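Local coordinates for alcohol dehydrogenase superfamily protein (PDB 3GAZ) that probably works as an NADP-dependent oxidoreductase of the medium-chain alcohol dehydrogenase superfamily, built from a GroES-like domain and a Rossmann-type nucleotide-binding domain, at residues A[8-20]-A[52-66]. Numbering follows the deposited sequence.
Sequences MIAAVVEEANGPF and RAGEAPHAQQPLPAI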
HETATM    1  N   MSE A   8      -7.931 -19.188  -7.139  1.00 18.05           N
HETATM    2  CA  MSE A   8      -7.864 -18.487  -8.414  1.00 15.64           C
HETATM    3  C   MSE A   8      -6.430 -18.568  -8.917  1.00 16.19           C
HETATM    4  O   MSE A   8      -5.515 -18.882  -8.154  1.00 16.71           O
HETATM    5  CB  MSE A   8      -8.268 -17.006  -8.266  1.00 15.27           C
HETATM    6  CG  MSE A   8      -7.256 -16.111  -7.528  1.00 11.70           C
HETATM    7 SE   MSE A   8      -7.559 -14.298  -7.723  1.00  6.07          SE
HETATM    8  CE  MSE A   8      -6.258 -13.623  -6.636  1.00  9.45           C
ATOM      9  N   ILE A   9      -6.240 -18.300 -10.205  1.00 14.58           N
ATOM     10  CA  ILE A   9      -4.911 -18.300 -10.794  1.00 14.53           C
ATOM     11  C   ILE A   9      -4.489 -16.836 -10.906  1.00 14.66           C
ATOM     12  O   ILE A   9      -5.283 -15.984 -11.309  1.00 14.09           O
ATOM     13  CB  ILE A   9      -4.903 -18.912 -12.219  1.00 16.56           C
ATOM     14  CG1 ILE A   9      -5.244 -20.403 -12.159  1.00 17.21           C
ATOM     15  CG2 ILE A   9      -3.534 -18.707 -12.872  1.00 14.51           C
ATOM     16  CD1 ILE A   9      -4.261 -21.226 -11.357  1.00 20.28           C
ATOM     17  N   ALA A  10      -3.246 -16.548 -10.547  1.00 12.81           N
ATOM     18  CA  ALA A  10      -2.733 -15.191 -10.634  1.00 14.81           C
ATOM     19  C   ALA A  10      -1.251 -15.240 -10.962  1.00 15.17           C
ATOM     20  O   ALA A  10      -0.571 -16.230 -10.678  1.00 15.54           O
ATOM     21  CB  ALA A  10      -2.951 -14.452  -9.311  1.00 13.38           C
ATOM     22  N   ALA A  11      -0.757 -14.172 -11.573  1.00 15.54           N
ATOM     23  CA  ALA A  11       0.651 -14.082 -11.916  1.00 15.41           C
ATOM     24  C   ALA A  11       1.292 -13.250 -10.816  1.00 15.89           C
ATOM     25  O   ALA A  11       0.850 -12.136 -10.522  1.00 14.79           O
ATOM     26  CB  ALA A  11       0.827 -13.407 -13.267  1.00 15.92           C
ATOM     27  N   VAL A  12       2.328 -13.799 -10.200  1.00 13.82           N
ATOM     28  CA  VAL A  12       3.010 -13.106  -9.126  1.00 13.60           C
ATOM     29  C   VAL A  12       4.465 -12.826  -9.452  1.00 13.35           C
ATOM     30  O   VAL A  12       5.180 -13.709  -9.929  1.00 14.25           O
ATOM     31  CB  VAL A  12       2.973 -13.939  -7.818  1.00 14.33           C
ATOM     32  CG1 VAL A  12       3.658 -13.175  -6.692  1.00 15.85           C
ATOM     33  CG2 VAL A  12       1.540 -14.273  -7.449  1.00 13.37           C
ATOM     34  N   VAL A  13       4.899 -11.591  -9.214  1.00 11.56           N
ATOM     35  CA  VAL A  13       6.291 -11.235  -9.419  1.00 13.48           C
ATOM     36  C   VAL A  13       6.845 -11.397  -8.010  1.00 17.93           C
ATOM     37  O   VAL A  13       6.472 -10.658  -7.098  1.00 17.84           O
ATOM     38  CB  VAL A  13       6.456  -9.780  -9.909  1.00 15.42           C
ATOM     39  CG1 VAL A  13       7.931  -9.429  -9.991  1.00 14.96           C
ATOM     40  CG2 VAL A  13       5.816  -9.623 -11.281  1.00 12.69           C
ATOM     41  N   GLU A  14       7.708 -12.390  -7.831  1.00 18.67           N
ATOM     42  CA  GLU A  14       8.267 -12.703  -6.523  1.00 20.92           C
ATOM     43  C   GLU A  14       9.403 -11.803  -6.058  1.00 22.29           C
ATOM     44  O   GLU A  14       9.486 -11.464  -4.877  1.00 23.13           O
ATOM     45  CB  GLU A  14       8.704 -14.167  -6.509  1.00 21.30           C
ATOM     46  CG  GLU A  14       7.665 -15.078  -7.147  1.00 23.78           C
ATOM     47  CD  GLU A  14       7.923 -16.550  -6.908  1.00 23.72           C
ATOM     48  OE1 GLU A  14       9.075 -16.991  -7.100  1.00 23.24           O
ATOM     49  OE2 GLU A  14       6.966 -17.264  -6.541  1.00 23.94           O
ATOM     50  N   GLU A  15      10.278 -11.425  -6.982  1.00 23.21           N
ATOM     51  CA  GLU A  15      11.400 -10.559  -6.656  1.00 25.01           C
ATOM     52  C   GLU A  15      11.732  -9.641  -7.824  1.00 23.30           C
ATOM     53  O   GLU A  15      11.278  -9.864  -8.948  1.00 22.02           O
ATOM     54  CB  GLU A  15      12.637 -11.386  -6.285  1.00 28.65           C
ATOM     55  CG  GLU A  15      13.162 -12.318  -7.378  1.00 30.98           C
ATOM     56  CD  GLU A  15      12.433 -13.647  -7.422  1.00 34.78           C
ATOM     57  OE1 GLU A  15      12.232 -14.249  -6.344  1.00 35.21           O
ATOM     58  OE2 GLU A  15      12.074 -14.099  -8.532  1.00 35.83           O
ATOM     59  N   ALA A  16      12.525  -8.611  -7.551  1.00 22.82           N
ATOM     60  CA  ALA A  16      12.919  -7.654  -8.576  1.00 22.89           C
ATOM     61  C   ALA A  16      13.388  -8.359  -9.843  1.00 23.43           C
ATOM     62  O   ALA A  16      14.223  -9.263  -9.788  1.00 22.58           O
ATOM     63  CB  ALA A  16      14.020  -6.744  -8.046  1.00 23.27           C
ATOM     64  N   ASN A  17      12.832  -7.943 -10.976  1.00 21.07           N
ATOM     65  CA  ASN A  17      13.175  -8.497 -12.279  1.00 21.43           C
ATOM     66  C   ASN A  17      12.866  -9.974 -12.437  1.00 20.57           C
ATOM     67  O   ASN A  17      13.283 -10.598 -13.411  1.00 20.42           O
ATOM     68  CB  ASN A  17      14.653  -8.250 -12.579  1.00 23.53           C
ATOM     69  CG  ASN A  17      14.994  -6.779 -12.608  1.00 23.97           C
ATOM     70  OD1 ASN A  17      14.352  -6.000 -13.313  1.00 25.27           O
ATOM     71  ND2 ASN A  17      16.005  -6.386 -11.840  1.00 22.88           N
ATOM     72  N   GLY A  18      12.135 -10.534 -11.482  1.00 20.69           N
ATOM     73  CA  GLY A  18      11.792 -11.940 -11.558  1.00 20.05           C
ATOM     74  C   GLY A  18      10.714 -12.205 -12.594  1.00 19.62           C
ATOM     75  O   GLY A  18      10.075 -11.273 -13.084  1.00 18.32           O
ATOM     76  N   PRO A  19      10.498 -13.475 -12.959  1.00 18.17           N
ATOM     77  CA  PRO A  19       9.478 -13.826 -13.948  1.00 17.82           C
ATOM     78  C   PRO A  19       8.070 -13.721 -13.372  1.00 17.87           C
ATOM     79  O   PRO A  19       7.888 -13.673 -12.158  1.00 17.50           O
ATOM     80  CB  PRO A  19       9.832 -15.267 -14.304  1.00 18.61           C
ATOM     81  CG  PRO A  19      10.361 -15.797 -13.001  1.00 19.87           C
ATOM     82  CD  PRO A  19      11.258 -14.668 -12.545  1.00 18.69           C
ATOM     83  N   PHE A  20       7.078 -13.673 -14.250  1.00 15.88           N
ATOM     84  CA  PHE A  20       5.693 -13.626 -13.814  1.00 16.11           C
ATOM     85  C   PHE A  20       5.345 -15.077 -13.505  1.00 17.86           C
ATOM     86  O   PHE A  20       5.212 -15.903 -14.408  1.00 19.10           O
ATOM     87  CB  PHE A  20       4.815 -13.059 -14.930  1.00 14.34           C
ATOM     88  CG  PHE A  20       4.940 -11.571 -15.089  1.00 14.30           C
ATOM     89  CD1 PHE A  20       4.261 -10.711 -14.230  1.00 13.13           C
ATOM     90  CD2 PHE A  20       5.784 -11.027 -16.053  1.00 13.84           C
ATOM     91  CE1 PHE A  20       4.421  -9.332 -14.329  1.00 15.46           C
ATOM     92  CE2 PHE A  20       5.951  -9.650 -16.159  1.00 15.74           C
ATOM     93  CZ  PHE A  20       5.269  -8.799 -15.293  1.00 14.53           C
ATOM     94  N   ARG A  52       8.074  -3.999 -11.525  1.00 14.83           N
ATOM     95  CA  ARG A  52       8.623  -5.350 -11.612  1.00 15.01           C
ATOM     96  C   ARG A  52      10.126  -5.313 -11.349  1.00 16.16           C
ATOM     97  O   ARG A  52      10.681  -6.210 -10.710  1.00 14.48           O
ATOM     98  CB  ARG A  52       8.367  -5.933 -13.003  1.00 16.32           C
ATOM     99  CG  ARG A  52       8.945  -7.318 -13.218  1.00 16.46           C
ATOM    100  CD  ARG A  52       8.835  -7.724 -14.677  1.00 18.47           C
ATOM    101  NE  ARG A  52       9.273  -9.097 -14.902  1.00 20.82           N
ATOM    102  CZ  ARG A  52       9.508  -9.617 -16.103  1.00 23.07           C
ATOM    103  NH1 ARG A  52       9.350  -8.876 -17.192  1.00 24.97           N
ATOM    104  NH2 ARG A  52       9.897 -10.881 -16.219  1.00 24.23           N
ATOM    105  N   ALA A  53      10.777  -4.268 -11.849  1.00 16.19           N
ATOM    106  CA  ALA A  53      12.217  -4.103 -11.675  1.00 16.63           C
ATOM    107  C   ALA A  53      12.553  -3.555 -10.288  1.00 17.52           C
ATOM    108  O   ALA A  53      13.726  -3.417  -9.934  1.00 15.80           O
ATOM    109  CB  ALA A  53      12.766  -3.174 -12.756  1.00 17.90           C
ATOM    110  N   GLY A  54      11.520  -3.252  -9.507  1.00 17.61           N
ATOM    111  CA  GLY A  54      11.729  -2.726  -8.171  1.00 16.90           C
ATOM    112  C   GLY A  54      12.327  -1.334  -8.183  1.00 17.91           C
ATOM    113  O   GLY A  54      13.076  -0.964  -7.277  1.00 16.65           O
ATOM    114  N   GLU A  55      11.991  -0.554  -9.206  1.00 18.35           N
ATOM    115  CA  GLU A  55      12.516   0.798  -9.325  1.00 20.78           C
ATOM    116  C   GLU A  55      11.410   1.834  -9.469  1.00 21.29           C
ATOM    117  O   GLU A  55      11.582   2.842 -10.155  1.00 21.72           O
ATOM    118  CB  GLU A  55      13.465   0.883 -10.521  1.00 20.78           C
ATOM    119  CG  GLU A  55      14.606  -0.118 -10.460  1.00 22.46           C
ATOM    120  CD  GLU A  55      15.494  -0.069 -11.686  1.00 24.14           C
ATOM    121  OE1 GLU A  55      14.956  -0.011 -12.814  1.00 23.43           O
ATOM    122  OE2 GLU A  55      16.730  -0.100 -11.522  1.00 25.41           O
ATOM    123  N   ALA A  56      10.279   1.586  -8.810  1.00 21.12           N
ATOM    124  CA  ALA A  56       9.139   2.497  -8.862  1.00 20.16           C
ATOM    125  C   ALA A  56       8.689   2.876  -7.450  1.00 21.04           C
ATOM    126  O   ALA A  56       7.610   2.486  -7.005  1.00 18.70           O
ATOM    127  CB  ALA A  56       7.992   1.845  -9.622  1.00 21.07           C
ATOM    128  N   PRO A  57       9.516   3.648  -6.728  1.00 22.16           N
ATOM    129  CA  PRO A  57       9.200   4.076  -5.361  1.00 21.77           C
ATOM    130  C   PRO A  57       7.867   4.807  -5.215  1.00 21.27           C
ATOM    131  O   PRO A  57       7.160   4.616  -4.228  1.00 20.94           O
ATOM    132  CB  PRO A  57      10.397   4.954  -4.990  1.00 21.99           C
ATOM    133  CG  PRO A  57      10.857   5.487  -6.314  1.00 23.47           C
ATOM    134  CD  PRO A  57      10.769   4.267  -7.194  1.00 22.45           C
ATOM    135  N   HIS A  58       7.524   5.637  -6.198  1.00 22.27           N
ATOM    136  CA  HIS A  58       6.272   6.387  -6.157  1.00 23.11           C
ATOM    137  C   HIS A  58       5.046   5.476  -6.222  1.00 21.59           C
ATOM    138  O   HIS A  58       3.938   5.897  -5.883  1.00 20.63           O
ATOM    139  CB  HIS A  58       6.192   7.391  -7.316  1.00 26.41           C
ATOM    140  CG  HIS A  58       7.388   8.282  -7.434  1.00 29.93           C
ATOM    141  ND1 HIS A  58       8.085   8.746  -6.340  1.00 32.64           N
ATOM    142  CD2 HIS A  58       8.007   8.800  -8.521  1.00 31.93           C
ATOM    143  CE1 HIS A  58       9.086   9.507  -6.747  1.00 33.31           C
ATOM    144  NE2 HIS A  58       9.060   9.556  -8.067  1.00 33.33           N
ATOM    145  N   ALA A  59       5.243   4.235  -6.661  1.00 19.04           N
ATOM    146  CA  ALA A  59       4.142   3.283  -6.779  1.00 16.54           C
ATOM    147  C   ALA A  59       3.825   2.576  -5.466  1.00 15.53           C
ATOM    148  O   ALA A  59       2.725   2.057  -5.284  1.00 13.55           O
ATOM    149  CB  ALA A  59       4.455   2.252  -7.863  1.00 16.55           C
ATOM    150  N   GLN A  60       4.790   2.559  -4.552  1.00 15.78           N
ATOM    151  CA  GLN A  60       4.600   1.914  -3.260  1.00 15.45           C
ATOM    152  C   GLN A  60       4.019   0.509  -3.434  1.00 15.85           C
ATOM    153  O   GLN A  60       3.047   0.133  -2.774  1.00 13.57           O
ATOM    154  CB  GLN A  60       3.678   2.771  -2.381  1.00 16.41           C
ATOM    155  CG  GLN A  60       4.196   4.196  -2.186  1.00 18.11           C
ATOM    156  CD  GLN A  60       3.296   5.066  -1.319  1.00 19.15           C
ATOM    157  OE1 GLN A  60       3.481   6.278  -1.255  1.00 22.83           O
ATOM    158  NE2 GLN A  60       2.325   4.454  -0.648  1.00 19.87           N
ATOM    159  N   GLN A  61       4.628  -0.263  -4.329  1.00 16.00           N
ATOM    160  CA  GLN A  61       4.193  -1.631  -4.595  1.00 14.94           C
ATOM    161  C   GLN A  61       5.374  -2.591  -4.426  1.00 15.51           C
ATOM    162  O   GLN A  61       5.971  -3.048  -5.409  1.00 13.95           O
ATOM    163  CB  GLN A  61       3.638  -1.752  -6.020  1.00 14.79           C
ATOM    164  CG  GLN A  61       3.010  -3.111  -6.326  1.00 14.30           C
ATOM    165  CD  GLN A  61       1.584  -3.231  -5.799  1.00 17.73           C
ATOM    166  OE1 GLN A  61       1.216  -2.580  -4.827  1.00 15.72           O
ATOM    167  NE2 GLN A  61       0.781  -4.078  -6.439  1.00 17.19           N
ATOM    168  N   PRO A  62       5.737  -2.902  -3.170  1.00 16.21           N
ATOM    169  CA  PRO A  62       6.855  -3.818  -2.940  1.00 17.33           C
ATOM    170  C   PRO A  62       6.500  -5.245  -3.351  1.00 18.29           C
ATOM    171  O   PRO A  62       5.324  -5.612  -3.410  1.00 15.63           O
ATOM    172  CB  PRO A  62       7.104  -3.685  -1.440  1.00 18.80           C
ATOM    173  CG  PRO A  62       5.713  -3.436  -0.901  1.00 19.33           C
ATOM    174  CD  PRO A  62       5.155  -2.439  -1.897  1.00 16.41           C
ATOM    175  N   LEU A  63       7.526  -6.037  -3.644  1.00 17.32           N
ATOM    176  CA  LEU A  63       7.343  -7.424  -4.054  1.00 17.04           C
ATOM    177  C   LEU A  63       7.554  -8.337  -2.843  1.00 18.52           C
ATOM    178  O   LEU A  63       8.201  -7.947  -1.869  1.00 18.42           O
ATOM    179  CB  LEU A  63       8.353  -7.767  -5.150  1.00 16.22           C
ATOM    180  CG  LEU A  63       8.367  -6.787  -6.329  1.00 15.44           C
ATOM    181  CD1 LEU A  63       9.500  -7.140  -7.284  1.00 16.36           C
ATOM    182  CD2 LEU A  63       7.020  -6.824  -7.043  1.00 16.88           C
ATOM    183  N   PRO A  64       7.021  -9.567  -2.891  1.00 18.16           N
ATOM    184  CA  PRO A  64       6.249 -10.143  -3.996  1.00 17.67           C
ATOM    185  C   PRO A  64       4.894  -9.469  -4.147  1.00 17.62           C
ATOM    186  O   PRO A  64       4.359  -8.911  -3.188  1.00 14.55           O
ATOM    187  CB  PRO A  64       6.118 -11.605  -3.588  1.00 19.16           C
ATOM    188  CG  PRO A  64       6.012 -11.502  -2.095  1.00 20.97           C
ATOM    189  CD  PRO A  64       7.113 -10.519  -1.769  1.00 18.99           C
ATOM    190  N   ALA A  65       4.336  -9.525  -5.351  1.00 16.36           N
ATOM    191  CA  ALA A  65       3.038  -8.911  -5.579  1.00 14.46           C
ATOM    192  C   ALA A  65       2.458  -9.240  -6.946  1.00 12.92           C
ATOM    193  O   ALA A  65       3.168  -9.659  -7.859  1.00 11.07           O
ATOM    194  CB  ALA A  65       3.150  -7.387  -5.414  1.00 14.64           C
ATOM    195  N   ILE A  66       1.148  -9.062  -7.061  1.00 11.44           N
ATOM    196  CA  ILE A  66       0.439  -9.275  -8.310  1.00 11.05           C
ATOM    197  C   ILE A  66       0.377  -7.879  -8.910  1.00 11.84           C
ATOM    198  O   ILE A  66      -0.129  -6.949  -8.272  1.00 13.62           O
ATOM    199  CB  ILE A  66      -0.986  -9.804  -8.054  1.00 10.80           C
ATOM    200  CG1 ILE A  66      -0.910 -11.216  -7.461  1.00 10.75           C
ATOM    201  CG2 ILE A  66      -1.784  -9.790  -9.345  1.00  9.80           C
ATOM    202  CD1 ILE A  66      -2.217 -11.728  -6.889  1.00 14.45           C
TER
HETATM  203  O   HOH W   1      16.353  -3.449 -11.353  1.00 30.37           O
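Val13 and Ala65 form a single antiparallel, hydrogen-bonded bridge where the strand-and-turn 8-20 meets the loop 52-66 of the GroES-like domain. Val13 N gives to Ala65 O at 2.9 Å, and Ala65 N returns a bond to Val13 O. The second backbone anchor is the type II turn from Glu15 to Gly18, whose Asn17 N donates to Arg52 O (2.8 Å) in the last turn of helix 46-52, which a Schellman motif closes at Gly54. A water extends this junction, accepting from Asn17 ND2 and donating to Ala53 O.

Apolar packing runs along both sides of the bridge. Leu63 points its CD1 at the backbone of the turn, near Glu15 C and Ala16 N, and sets it 3.9 Å from Val13 CG1. Farther along the strand, Ile66 sets CG1 against Val12 CG2 and extends CD1 to Ala10 CB (3.7 Å), with Leu25 of strand 20-26 beside it.

Arg52 makes the direct side-chain hydrogen bonds of the contact. With CG anti to the backbone N (chi1 178°) and the chain extended to NE, the guanidinium arrives beside the turn and grips Gly18 O side-on, in its own plane. Arg52 NE lies 2.9 Å from Gly18 O, nearly along the C=O axis. A leucine here would probably leave that oxygen without both donors and Phe20 without its guanidinium neighbour. Arg52 NH2, 3.2 Å from Gly18 O, sits above the carbonyl plane, while Phe20 CE2 stands over one guanidinium face, offset toward the rim, with the ring and guanidinium planes 41° apart.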